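Local coordinates for phosphoribosylformylglycinamidine synthase 2 (Thermus thermophilus, PDB 3VIU), which belongs to the AIR synthase-related (PurM-like) enzymes and holds ADP and a magnesium ion in this structure, at residues A[196-201]-A[310-315]; A[619-624]-A[660-665]; A[145-150]-A[234-239]. All coordinates share one frame; numbering follows the deposited sequence.

In the fold
Contacts 1 and 3 interlock along the chain. Their segments come in the order 145-150, 196-201, 234-239 and 310-315. Contact 2 follows later. Contact 3 joins helix 132-152, in the first N-terminal AIR synthase-related domain, to helix 235-250 in the C-terminal domain that also holds contact 1. The centres of contacts 1 and 3 lie about 25 Å apart. Contact 2 sits in the second C-terminal domain, with its centre about 51 Å from that of contact 1 and about 36 Å from that of contact 3. Contacts 1 and 2 belong to two seven-stranded sheets with the same strand order, so strands 307-312 and 661-665 hold matching places. The chain thus carries the PurM-like architecture twice.

Contact 1: residues A[196-201]-A[310-315]; sequences PIYYAG and LVPKEG
P312 packs against the ring of Y198. The two side chains cross at about a right angle. P312 CD lies 3.6 Å from Y198 CD1, and P312 CG lies 3.7 Å from Y198 CE1. Beyond P312, P196 CG comes to 4.1 Å from P312 CG, so the proline of 310-315 touches two residues of the facing strand. On the same side of the sheet, A200 CB meets one branch of L310, CD1, at 4.1 Å. Helix 317-326 lies over this side: its F324 touches A200 and L310, and its L320 touches P312.

I197 and V311 point to the other side. They lie side by side and run the same way. The CG1 branch of I197 is anti to the carbonyl carbon (chi1 -46°), and the terminal I197 CD1 rests 3.7 Å from V311 CG2.

These residues belong to neighbouring antiparallel strands of the seven-stranded sheet in the first AIR synthase-related C-terminal domain. Strand 331-338 flanks 196-201 on its far edge, while strand 254-259 flanks 307-312. Y198 and L310 form a hydrogen-bonded antiparallel pair. Y198 N donates to L310 O at 2.6 Å, with an angle of 154° at the hydrogen. The return bond, from L310 N to Y198 O, is 2.8 Å long and somewhat straighter, at 166°.

The Y198 hydroxyl is hydrogen-bonded to E321 of the covering helix, and P312 O accepts from the side chain of R195.

Contact 2: residues A[619-624]-A[660-665]; sequences HDVAEG and RVLFTV. With MG (magnesium ion), chain D.
The magnesium site is built at the end of a short antiparallel ladder, where D620 lies opposite V661. This ladder forms the edge of the seven-stranded sheet in the second AIR synthase-related C-terminal domain. D620 and V661 are a non-hydrogen-bonded pair with CA atoms 4.2 Å apart. Next to them, H619 and L662 are a hydrogen-bonded pair, each donating its N-H to the other's carbonyl.

The D620 carboxylate turns away from the partner strand. Its CG sits in the crowded position between the backbone N and the carbonyl carbon (chi1 72°). OD1 of D620 binds the magnesium ion at 2.5 Å. D430, N472 and two waters also bind the ion. One of these waters donates to D620 OD2 at 2.6 Å, the other to D620 O at 2.8 Å. OD2 also forms a salt bridge with R471, so both oxygens of the carboxylate are held.

Past the metal ligand, V621 N donates to R660 O at 2.9 Å, nearly straight at 173°. V621 then splits its contacts. V621 CG2 leans on L662 CG at 3.9 Å. V621 CG1 lies over one face of the R660 guanidinium, 3.5 Å from R660 NH2. R660 NE and NH1 are bound by the carbonyls of A657 and E569. At the edge of the guanidinium, in its plane, a further water accepts from R660 NH2 at 3.0 Å.

Contact 3: residues A[145-150]-A[234-239]; sequences IAFYGN and DPFLGK
F147 and Y148 both place CG roughly anti to the backbone N (chi1 -152° in Y148), and these turns carry their rings across to P235 on the neighbouring helix. Y148 offers a ring face. P235 CB stands 3.6 Å from the centroid of the Y148 ring and only 2° off its normal, a CH-pi contact over the centre. P235 CA also lies over this face, 3.6 Å from Y148 CZ. F147 reaches the other end of the proline ring: F147 CZ touches P235 CD at 3.5 Å, and the two side chains cross at about a right angle. Further out, F147 CE2 comes to 4.3 Å from F236 CE2.

The contact joins helix 132-152 of an N-terminal AIR synthase-related domain to the first turn of helix 235-250 in the C-terminal domain. The axes of the two short segments approach to 9.5 Å at an angle of 29°. D234 is the N-cap of the second helix. D234 OD2 accepts from L237 N at 3.2 Å, met from above the carboxylate plane. G238 CA, one turn on from D234, lies 4.1 Å from Y148 OH.

That hydroxyl is hydrogen-bonded to E306, whose other carboxylate oxygen takes the N-H of D234. E306 thus links the tyrosine to the capping residue. Across the two segments the closest side-chain contacts are mainly apolar. The C-H of P235 CA is probably somewhat polarised by the attached N, but the attraction to the Y148 face is mostly dispersion.

Contact 1: residues A[196-201]-A[310-315]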
ATOM      1  N   PRO A 196      33.269   8.631   4.891  1.00 23.56           N
ATOM      2  CA  PRO A 196      33.271   8.260   3.478  1.00 23.04           C
ATOM      3  C   PRO A 196      31.891   7.647   3.206  1.00 23.53           C
ATOM      4  O   PRO A 196      31.218   7.200   4.137  1.00 22.58           O
ATOM      5  CB  PRO A 196      34.387   7.230   3.403  1.00 22.60           C
ATOM      6  CG  PRO A 196      34.276   6.542   4.726  1.00 22.56           C
ATOM      7  CD  PRO A 196      34.108   7.711   5.677  1.00 22.74           C
ATOM      8  N   ILE A 197      31.461   7.640   1.951  1.00 23.37           N
ATOM      9  CA  ILE A 197      30.160   7.069   1.598  1.00 24.10           C
ATOM     10  C   ILE A 197      30.384   5.889   0.653  1.00 24.41           C
ATOM     11  O   ILE A 197      30.944   6.054  -0.437  1.00 22.06           O
ATOM     12  CB  ILE A 197      29.267   8.095   0.869  1.00 24.75           C
ATOM     13  CG1 ILE A 197      29.309   9.446   1.587  1.00 25.37           C
ATOM     14  CG2 ILE A 197      27.854   7.562   0.775  1.00 23.56           C
ATOM     15  CD1 ILE A 197      28.893   9.388   3.020  1.00 28.38           C
ATOM     16  N   TYR A 198      29.946   4.702   1.063  1.00 23.56           N
ATOM     17  CA  TYR A 198      30.128   3.518   0.234  1.00 22.81           C
ATOM     18  C   TYR A 198      28.978   3.226  -0.724  1.00 22.07           C
ATOM     19  O   TYR A 198      27.825   3.588  -0.479  1.00 22.53           O
ATOM     20  CB  TYR A 198      30.401   2.295   1.108  1.00 22.44           C
ATOM     21  CG  TYR A 198      31.811   2.235   1.645  1.00 23.94           C
ATOM     22  CD1 TYR A 198      32.293   3.214   2.516  1.00 25.60           C
ATOM     23  CD2 TYR A 198      32.660   1.187   1.302  1.00 25.49           C
ATOM     24  CE1 TYR A 198      33.583   3.146   3.034  1.00 25.75           C
ATOM     25  CE2 TYR A 198      33.952   1.107   1.813  1.00 27.17           C
ATOM     26  CZ  TYR A 198      34.408   2.088   2.680  1.00 27.38           C
ATOM     27  OH  TYR A 198      35.683   2.000   3.197  1.00 27.67           O
ATOM     28  N   TYR A 199      29.331   2.564  -1.820  1.00 21.74           N
ATOM     29  CA  TYR A 199      28.414   2.181  -2.883  1.00 20.81           C
ATOM     30  C   TYR A 199      28.514   0.670  -3.019  1.00 21.95           C
ATOM     31  O   TYR A 199      29.619   0.132  -3.126  1.00 22.80           O
ATOM     32  CB  TYR A 199      28.856   2.858  -4.186  1.00 20.43           C
ATOM     33  CG  TYR A 199      28.210   2.374  -5.472  1.00 17.94           C
ATOM     34  CD1 TYR A 199      28.297   1.043  -5.876  1.00 17.99           C
ATOM     35  CD2 TYR A 199      27.571   3.272  -6.322  1.00 18.61           C
ATOM     36  CE1 TYR A 199      27.765   0.624  -7.100  1.00 20.03           C
ATOM     37  CE2 TYR A 199      27.038   2.868  -7.540  1.00 18.33           C
ATOM     38  CZ  TYR A 199      27.136   1.547  -7.927  1.00 20.79           C
ATOM     39  OH  TYR A 199      26.610   1.157  -9.145  1.00 21.57           O
ATOM     40  N   ALA A 200      27.368  -0.004  -3.019  1.00 20.14           N
ATOM     41  CA  ALA A 200      27.330  -1.456  -3.157  1.00 19.39           C
ATOM     42  C   ALA A 200      26.168  -1.895  -4.038  1.00 17.58           C
ATOM     43  O   ALA A 200      25.159  -1.207  -4.125  1.00 17.30           O
ATOM     44  CB  ALA A 200      27.216  -2.101  -1.798  1.00 19.73           C
ATOM     45  N   GLY A 201      26.317  -3.045  -4.681  1.00 17.51           N
ATOM     46  CA  GLY A 201      25.268  -3.551  -5.552  1.00 19.11           C
ATOM     47  C   GLY A 201      25.665  -3.566  -7.018  1.00 19.24           C
ATOM     48  O   GLY A 201      26.842  -3.630  -7.344  1.00 19.23           O
ATOM     49  N   LEU A 310      25.878   3.370   1.554  1.00 25.60           N
ATOM     50  CA  LEU A 310      26.085   3.093   2.976  1.00 23.54           C
ATOM     51  C   LEU A 310      27.168   3.977   3.592  1.00 22.93           C
ATOM     52  O   LEU A 310      28.196   4.245   2.971  1.00 21.88           O
ATOM     53  CB  LEU A 310      26.431   1.616   3.200  1.00 23.60           C
ATOM     54  CG  LEU A 310      25.433   0.593   2.652  1.00 23.67           C
ATOM     55  CD1 LEU A 310      25.766   0.310   1.205  1.00 22.13           C
ATOM     56  CD2 LEU A 310      25.496  -0.687   3.451  1.00 23.73           C
ATOM     57  N   VAL A 311      26.923   4.424   4.819  1.00 22.46           N
ATOM     58  CA  VAL A 311      27.851   5.289   5.541  1.00 21.80           C
ATOM     59  C   VAL A 311      28.348   4.551   6.768  1.00 21.64           C
ATOM     60  O   VAL A 311      27.634   4.437   7.767  1.00 21.93           O
ATOM     61  CB  VAL A 311      27.154   6.590   6.015  1.00 23.64           C
ATOM     62  CG1 VAL A 311      28.159   7.509   6.700  1.00 21.69           C
ATOM     63  CG2 VAL A 311      26.497   7.292   4.835  1.00 23.81           C
ATOM     64  N   PRO A 312      29.580   4.030   6.710  1.00 22.16           N
ATOM     65  CA  PRO A 312      30.117   3.305   7.864  1.00 22.35           C
ATOM     66  C   PRO A 312      30.445   4.245   9.016  1.00 24.03           C
ATOM     67  O   PRO A 312      30.845   5.393   8.798  1.00 22.83           O
ATOM     68  CB  PRO A 312      31.368   2.635   7.303  1.00 21.73           C
ATOM     69  CG  PRO A 312      31.849   3.642   6.281  1.00 24.27           C
ATOM     70  CD  PRO A 312      30.552   4.071   5.599  1.00 22.48           C
ATOM     71  N   LYS A 313      30.265   3.752  10.237  1.00 25.20           N
ATOM     72  CA  LYS A 313      30.573   4.535  11.427  1.00 27.32           C
ATOM     73  C   LYS A 313      32.083   4.720  11.486  1.00 28.26           C
ATOM     74  O   LYS A 313      32.831   3.992  10.828  1.00 28.97           O
ATOM     75  CB  LYS A 313      30.116   3.803  12.689  1.00 27.55           C
ATOM     76  CG  LYS A 313      28.613   3.685  12.852  1.00 28.51           C
ATOM     77  CD  LYS A 313      28.297   3.052  14.194  1.00 33.15           C
ATOM     78  CE  LYS A 313      26.889   3.370  14.649  1.00 33.84           C
ATOM     79  NZ  LYS A 313      26.714   2.943  16.055  1.00 35.12           N
ATOM     80  N   GLU A 314      32.530   5.690  12.272  1.00 29.28           N
ATOM     81  CA  GLU A 314      33.957   5.945  12.414  1.00 31.35           C
ATOM     82  C   GLU A 314      34.691   4.695  12.883  1.00 31.86           C
ATOM     83  O   GLU A 314      34.327   4.096  13.902  1.00 33.29           O
ATOM     84  CB  GLU A 314      34.195   7.075  13.416  1.00 34.89           C
ATOM     85  CG  GLU A 314      35.659   7.302  13.762  1.00 38.79           C
ATOM     86  CD  GLU A 314      35.931   8.720  14.211  1.00 42.30           C
ATOM     87  OE1 GLU A 314      35.388   9.132  15.263  1.00 42.90           O
ATOM     88  OE2 GLU A 314      36.687   9.426  13.501  1.00 44.13           O
ATOM     89  N   GLY A 315      35.715   4.297  12.135  1.00 30.13           N
ATOM     90  CA  GLY A 315      36.495   3.132  12.507  1.00 29.83           C
ATOM     91  C   GLY A 315      35.943   1.775  12.112  1.00 29.64           C
ATOM     92  O   GLY A 315      36.561   0.747  12.396  1.00 30.75           O
TER

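Contact 2: residues A[619-624]-A[660-665]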
ATOM      1  N   HIS A 619     -15.567 -11.809  10.342  1.00 15.18           N
ATOM      2  CA  HIS A 619     -15.430 -11.385   8.957  1.00 15.61           C
ATOM      3  C   HIS A 619     -16.269 -10.130   8.822  1.00 15.90           C
ATOM      4  O   HIS A 619     -17.423 -10.126   9.239  1.00 17.18           O
ATOM      5  CB  HIS A 619     -15.979 -12.488   8.047  1.00 13.33           C
ATOM      6  CG  HIS A 619     -15.751 -12.243   6.592  1.00 13.29           C
ATOM      7  ND1 HIS A 619     -16.717 -12.490   5.637  1.00 12.82           N
ATOM      8  CD2 HIS A 619     -14.673 -11.770   5.926  1.00 10.32           C
ATOM      9  CE1 HIS A 619     -16.242 -12.173   4.446  1.00 11.32           C
ATOM     10  NE2 HIS A 619     -15.004 -11.734   4.593  1.00 11.74           N
ATOM     11  N   ASP A 620     -15.714  -9.057   8.264  1.00 15.79           N
ATOM     12  CA  ASP A 620     -16.526  -7.856   8.133  1.00 16.93           C
ATOM     13  C   ASP A 620     -17.362  -7.917   6.864  1.00 16.65           C
ATOM     14  O   ASP A 620     -17.038  -8.656   5.933  1.00 15.46           O
ATOM     15  CB  ASP A 620     -15.665  -6.586   8.175  1.00 18.62           C
ATOM     16  CG  ASP A 620     -14.840  -6.381   6.928  1.00 20.17           C
ATOM     17  OD1 ASP A 620     -14.191  -7.347   6.473  1.00 21.41           O
ATOM     18  OD2 ASP A 620     -14.829  -5.239   6.421  1.00 19.08           O
ATOM     19  N   VAL A 621     -18.461  -7.170   6.859  1.00 15.17           N
ATOM     20  CA  VAL A 621     -19.370  -7.132   5.725  1.00 16.22           C
ATOM     21  C   VAL A 621     -19.032  -5.929   4.846  1.00 16.86           C
ATOM     22  O   VAL A 621     -19.301  -4.786   5.214  1.00 16.40           O
ATOM     23  CB  VAL A 621     -20.833  -7.021   6.203  1.00 16.87           C
ATOM     24  CG1 VAL A 621     -21.776  -7.091   5.007  1.00 18.56           C
ATOM     25  CG2 VAL A 621     -21.145  -8.135   7.199  1.00 16.50           C
ATOM     26  N   ALA A 622     -18.447  -6.191   3.683  1.00 15.65           N
ATOM     27  CA  ALA A 622     -18.064  -5.116   2.786  1.00 14.87           C
ATOM     28  C   ALA A 622     -18.814  -5.171   1.474  1.00 15.37           C
ATOM     29  O   ALA A 622     -20.029  -5.351   1.458  1.00 15.47           O
ATOM     30  CB  ALA A 622     -16.562  -5.149   2.542  1.00 16.96           C
ATOM     31  N   GLU A 623     -18.094  -5.020   0.368  1.00 15.92           N
ATOM     32  CA  GLU A 623     -18.747  -5.026  -0.933  1.00 16.86           C
ATOM     33  C   GLU A 623     -19.538  -6.304  -1.172  1.00 16.03           C
ATOM     34  O   GLU A 623     -19.092  -7.394  -0.811  1.00 15.25           O
ATOM     35  CB  GLU A 623     -17.732  -4.790  -2.059  1.00 18.45           C
ATOM     36  CG  GLU A 623     -16.278  -5.164  -1.745  1.00 26.63           C
ATOM     37  CD  GLU A 623     -15.533  -4.122  -0.918  1.00 27.19           C
ATOM     38  OE1 GLU A 623     -15.551  -2.927  -1.295  1.00 28.45           O
ATOM     39  OE2 GLU A 623     -14.912  -4.505   0.103  1.00 29.87           O
ATOM     40  N   GLY A 624     -20.729  -6.156  -1.757  1.00 14.17           N
ATOM     41  CA  GLY A 624     -21.574  -7.305  -2.027  1.00 16.39           C
ATOM     42  C   GLY A 624     -22.624  -7.568  -0.958  1.00 17.18           C
ATOM     43  O   GLY A 624     -23.521  -8.391  -1.141  1.00 17.08           O
ATOM     44  N   ARG A 660     -19.846  -3.010   9.926  1.00 16.76           N
ATOM     45  CA  ARG A 660     -20.622  -4.227  10.161  1.00 16.45           C
ATOM     46  C   ARG A 660     -19.711  -5.459  10.206  1.00 17.83           C
ATOM     47  O   ARG A 660     -18.914  -5.688   9.294  1.00 18.02           O
ATOM     48  CB  ARG A 660     -21.686  -4.387   9.075  1.00 16.33           C
ATOM     49  CG  ARG A 660     -22.618  -3.181   8.968  1.00 17.01           C
ATOM     50  CD  ARG A 660     -23.852  -3.492   8.132  1.00 19.30           C
ATOM     51  NE  ARG A 660     -23.525  -3.740   6.731  1.00 20.65           N
ATOM     52  CZ  ARG A 660     -24.368  -4.267   5.852  1.00 19.96           C
ATOM     53  NH1 ARG A 660     -25.592  -4.607   6.227  1.00 19.46           N
ATOM     54  NH2 ARG A 660     -23.988  -4.447   4.596  1.00 22.78           N
ATOM     55  N   VAL A 661     -19.837  -6.249  11.274  1.00 17.77           N
ATOM     56  CA  VAL A 661     -19.011  -7.443  11.466  1.00 15.71           C
ATOM     57  C   VAL A 661     -19.773  -8.697  11.900  1.00 16.01           C
ATOM     58  O   VAL A 661     -20.626  -8.655  12.791  1.00 13.35           O
ATOM     59  CB  VAL A 661     -17.908  -7.189  12.533  1.00 15.97           C
ATOM     60  CG1 VAL A 661     -17.099  -8.458  12.769  1.00 14.58           C
ATOM     61  CG2 VAL A 661     -16.997  -6.060  12.086  1.00 15.29           C
ATOM     62  N   LEU A 662     -19.429  -9.815  11.270  1.00 14.60           N
ATOM     63  CA  LEU A 662     -20.023 -11.110  11.579  1.00 14.27           C
ATOM     64  C   LEU A 662     -19.031 -11.918  12.411  1.00 12.55           C
ATOM     65  O   LEU A 662     -17.829 -11.849  12.179  1.00 15.01           O
ATOM     66  CB  LEU A 662     -20.314 -11.882  10.293  1.00 13.51           C
ATOM     67  CG  LEU A 662     -21.385 -11.356   9.337  1.00 16.17           C
ATOM     68  CD1 LEU A 662     -21.342 -12.128   8.011  1.00 14.05           C
ATOM     69  CD2 LEU A 662     -22.737 -11.504  10.002  1.00 14.16           C
ATOM     70  N   PHE A 663     -19.527 -12.680  13.377  1.00 12.10           N
ATOM     71  CA  PHE A 663     -18.654 -13.524  14.192  1.00 12.64           C
ATOM     72  C   PHE A 663     -19.449 -14.629  14.868  1.00 13.98           C
ATOM     73  O   PHE A 663     -20.670 -14.542  14.992  1.00 12.19           O
ATOM     74  CB  PHE A 663     -17.891 -12.696  15.230  1.00 13.49           C
ATOM     75  CG  PHE A 663     -18.719 -12.253  16.396  1.00 13.15           C
ATOM     76  CD1 PHE A 663     -18.601 -12.886  17.626  1.00 15.66           C
ATOM     77  CD2 PHE A 663     -19.611 -11.200  16.271  1.00 12.17           C
ATOM     78  CE1 PHE A 663     -19.357 -12.477  18.715  1.00 14.25           C
ATOM     79  CE2 PHE A 663     -20.369 -10.786  17.348  1.00 14.17           C
ATOM     80  CZ  PHE A 663     -20.242 -11.426  18.575  1.00 15.46           C
ATOM     81  N   THR A 664     -18.757 -15.685  15.282  1.00 15.60           N
ATOM     82  CA  THR A 664     -19.425 -16.801  15.926  1.00 16.44           C
ATOM     83  C   THR A 664     -18.891 -17.039  17.333  1.00 18.79           C
ATOM     84  O   THR A 664     -17.724 -16.765  17.628  1.00 21.23           O
ATOM     85  CB  THR A 664     -19.250 -18.084  15.113  1.00 16.60           C
ATOM     86  OG1 THR A 664     -17.928 -18.587  15.301  1.00 17.57           O
ATOM     87  CG2 THR A 664     -19.464 -17.810  13.634  1.00 15.06           C
ATOM     88  N   VAL A 665     -19.757 -17.549  18.201  1.00 18.26           N
ATOM     89  CA  VAL A 665     -19.391 -17.833  19.584  1.00 16.52           C
ATOM     90  C   VAL A 665     -19.813 -19.253  19.888  1.00 17.44           C
ATOM     91  O   VAL A 665     -20.679 -19.809  19.211  1.00 16.63           O
ATOM     92  CB  VAL A 665     -20.136 -16.903  20.584  1.00 15.15           C
ATOM     93  CG1 VAL A 665     -19.795 -15.465  20.310  1.00 16.07           C
ATOM     94  CG2 VAL A 665     -21.634 -17.106  20.468  1.00 12.29           C
TER
HETATM   95 MG    MG D 910     -12.740  -7.892   4.531  1.00 10.72          MG
HETATM   96  O   HOH W   1     -13.597  -5.596   4.166  1.00 13.59           O
HETATM   97  O   HOH W   2     -15.092  -8.655   3.945  1.00 29.88           O
HETATM   98  O   HOH W   3     -18.599  -3.227   7.282  1.00  8.84           O
HETATM   99  O   HOH W   4     -21.264  -3.675   3.536  1.00 17.53           O

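Contact 3: residues A[145-150]-A[234-239]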
ATOM      1  N   ILE A 145       5.718  -9.571 -10.530  1.00 17.95           N
ATOM      2  CA  ILE A 145       5.718  -9.529  -9.073  1.00 17.72           C
ATOM      3  C   ILE A 145       6.190 -10.872  -8.522  1.00 18.29           C
ATOM      4  O   ILE A 145       7.003 -10.928  -7.601  1.00 18.07           O
ATOM      5  CB  ILE A 145       4.296  -9.212  -8.514  1.00 16.87           C
ATOM      6  CG1 ILE A 145       3.942  -7.748  -8.792  1.00 15.23           C
ATOM      7  CG2 ILE A 145       4.241  -9.491  -7.012  1.00 17.49           C
ATOM      8  CD1 ILE A 145       2.609  -7.308  -8.208  1.00 12.82           C
ATOM      9  N   ALA A 146       5.676 -11.954  -9.093  1.00 20.95           N
ATOM     10  CA  ALA A 146       6.048 -13.299  -8.658  1.00 23.42           C
ATOM     11  C   ALA A 146       7.535 -13.542  -8.902  1.00 23.38           C
ATOM     12  O   ALA A 146       8.221 -14.146  -8.073  1.00 24.47           O
ATOM     13  CB  ALA A 146       5.216 -14.351  -9.409  1.00 21.91           C
ATOM     14  N   PHE A 147       8.024 -13.070 -10.042  1.00 22.27           N
ATOM     15  CA  PHE A 147       9.425 -13.242 -10.397  1.00 22.64           C
ATOM     16  C   PHE A 147      10.385 -12.661  -9.370  1.00 21.72           C
ATOM     17  O   PHE A 147      11.289 -13.345  -8.902  1.00 23.69           O
ATOM     18  CB  PHE A 147       9.713 -12.610 -11.761  1.00 23.50           C
ATOM     19  CG  PHE A 147      11.174 -12.339 -12.006  1.00 24.20           C
ATOM     20  CD1 PHE A 147      11.647 -11.029 -12.089  1.00 23.84           C
ATOM     21  CD2 PHE A 147      12.081 -13.390 -12.138  1.00 25.55           C
ATOM     22  CE1 PHE A 147      13.004 -10.765 -12.303  1.00 22.31           C
ATOM     23  CE2 PHE A 147      13.442 -13.139 -12.352  1.00 24.81           C
ATOM     24  CZ  PHE A 147      13.902 -11.822 -12.436  1.00 22.32           C
ATOM     25  N   TYR A 148      10.192 -11.401  -9.013  1.00 20.23           N
ATOM     26  CA  TYR A 148      11.094 -10.779  -8.061  1.00 19.61           C
ATOM     27  C   TYR A 148      10.954 -11.338  -6.659  1.00 18.43           C
ATOM     28  O   TYR A 148      11.940 -11.739  -6.044  1.00 16.70           O
ATOM     29  CB  TYR A 148      10.883  -9.265  -8.043  1.00 17.77           C
ATOM     30  CG  TYR A 148      12.129  -8.523  -7.643  1.00 16.57           C
ATOM     31  CD1 TYR A 148      12.519  -8.447  -6.312  1.00 17.17           C
ATOM     32  CD2 TYR A 148      12.962  -7.958  -8.609  1.00 16.03           C
ATOM     33  CE1 TYR A 148      13.716  -7.824  -5.951  1.00 18.79           C
ATOM     34  CE2 TYR A 148      14.153  -7.341  -8.260  1.00 17.28           C
ATOM     35  CZ  TYR A 148      14.524  -7.280  -6.933  1.00 16.89           C
ATOM     36  OH  TYR A 148      15.710  -6.693  -6.589  1.00 19.74           O
ATOM     37  N   GLY A 149       9.723 -11.363  -6.165  1.00 19.28           N
ATOM     38  CA  GLY A 149       9.458 -11.861  -4.828  1.00 19.55           C
ATOM     39  C   GLY A 149       9.853 -13.300  -4.591  1.00 20.88           C
ATOM     40  O   GLY A 149      10.445 -13.618  -3.562  1.00 21.89           O
ATOM     41  N   ASN A 150       9.525 -14.182  -5.526  1.00 21.42           N
ATOM     42  CA  ASN A 150       9.877 -15.585  -5.367  1.00 24.21           C
ATOM     43  C   ASN A 150      11.383 -15.780  -5.415  1.00 24.66           C
ATOM     44  O   ASN A 150      11.927 -16.647  -4.726  1.00 25.20           O
ATOM     45  CB  ASN A 150       9.207 -16.429  -6.448  1.00 26.95           C
ATOM     46  CG  ASN A 150       7.705 -16.576  -6.226  1.00 29.43           C
ATOM     47  OD1 ASN A 150       7.010 -17.171  -7.047  1.00 31.19           O
ATOM     48  ND2 ASN A 150       7.204 -16.040  -5.111  1.00 29.37           N
ATOM     49  N   ASP A 234      17.281  -7.392 -11.000  1.00 25.83           N
ATOM     50  CA  ASP A 234      17.942  -8.663 -10.705  1.00 24.77           C
ATOM     51  C   ASP A 234      17.749  -9.012  -9.234  1.00 23.64           C
ATOM     52  O   ASP A 234      18.508  -8.571  -8.375  1.00 23.30           O
ATOM     53  CB  ASP A 234      19.440  -8.567 -11.025  1.00 24.69           C
ATOM     54  CG  ASP A 234      20.193  -9.842 -10.695  1.00 24.72           C
ATOM     55  OD1 ASP A 234      21.417  -9.879 -10.923  1.00 27.68           O
ATOM     56  OD2 ASP A 234      19.570 -10.808 -10.206  1.00 24.63           O
ATOM     57  N   PRO A 235      16.727  -9.825  -8.929  1.00 24.32           N
ATOM     58  CA  PRO A 235      16.391 -10.258  -7.565  1.00 23.71           C
ATOM     59  C   PRO A 235      17.445 -11.152  -6.925  1.00 24.07           C
ATOM     60  O   PRO A 235      17.618 -11.166  -5.702  1.00 24.18           O
ATOM     61  CB  PRO A 235      15.068 -10.981  -7.757  1.00 24.44           C
ATOM     62  CG  PRO A 235      15.245 -11.605  -9.109  1.00 24.25           C
ATOM     63  CD  PRO A 235      15.836 -10.465  -9.915  1.00 22.68           C
ATOM     64  N   PHE A 236      18.148 -11.904  -7.758  1.00 23.52           N
ATOM     65  CA  PHE A 236      19.189 -12.786  -7.264  1.00 24.39           C
ATOM     66  C   PHE A 236      20.272 -11.957  -6.588  1.00 23.60           C
ATOM     67  O   PHE A 236      20.755 -12.317  -5.512  1.00 22.10           O
ATOM     68  CB  PHE A 236      19.725 -13.613  -8.427  1.00 25.70           C
ATOM     69  CG  PHE A 236      18.672 -14.477  -9.057  1.00 26.95           C
ATOM     70  CD1 PHE A 236      18.208 -15.611  -8.400  1.00 25.16           C
ATOM     71  CD2 PHE A 236      18.076 -14.105 -10.260  1.00 26.86           C
ATOM     72  CE1 PHE A 236      17.162 -16.359  -8.929  1.00 27.91           C
ATOM     73  CE2 PHE A 236      17.028 -14.846 -10.799  1.00 25.67           C
ATOM     74  CZ  PHE A 236      16.569 -15.971 -10.135  1.00 27.09           C
ATOM     75  N   LEU A 237      20.632 -10.837  -7.214  1.00 23.36           N
ATOM     76  CA  LEU A 237      21.623  -9.926  -6.657  1.00 20.77           C
ATOM     77  C   LEU A 237      20.959  -9.175  -5.508  1.00 20.95           C
ATOM     78  O   LEU A 237      21.618  -8.754  -4.552  1.00 20.26           O
ATOM     79  CB  LEU A 237      22.088  -8.936  -7.724  1.00 21.98           C
ATOM     80  CG  LEU A 237      22.930  -7.754  -7.239  1.00 22.23           C
ATOM     81  CD1 LEU A 237      24.174  -8.254  -6.525  1.00 23.23           C
ATOM     82  CD2 LEU A 237      23.298  -6.879  -8.430  1.00 22.28           C
ATOM     83  N   GLY A 238      19.642  -9.024  -5.606  1.00 20.03           N
ATOM     84  CA  GLY A 238      18.895  -8.333  -4.572  1.00 21.48           C
ATOM     85  C   GLY A 238      19.003  -9.052  -3.244  1.00 21.70           C
ATOM     86  O   GLY A 238      19.155  -8.420  -2.199  1.00 21.64           O
ATOM     87  N   LYS A 239      18.926 -10.381  -3.290  1.00 23.46           N
ATOM     88  CA  LYS A 239      19.029 -11.211  -2.089  1.00 22.23           C
ATOM     89  C   LYS A 239      20.378 -10.961  -1.412  1.00 21.16           C
ATOM     90  O   LYS A 239      20.455 -10.772  -0.198  1.00 18.58           O
ATOM     91  CB  LYS A 239      18.895 -12.690  -2.468  1.00 22.90           C
ATOM     92  CG  LYS A 239      19.078 -13.673  -1.315  1.00 25.45           C
ATOM     93  CD  LYS A 239      17.947 -13.600  -0.297  1.00 27.59           C
ATOM     94  CE  LYS A 239      18.198 -14.556   0.875  1.00 30.26           C
ATOM     95  NZ  LYS A 239      17.168 -14.472   1.957  1.00 31.33           N
TER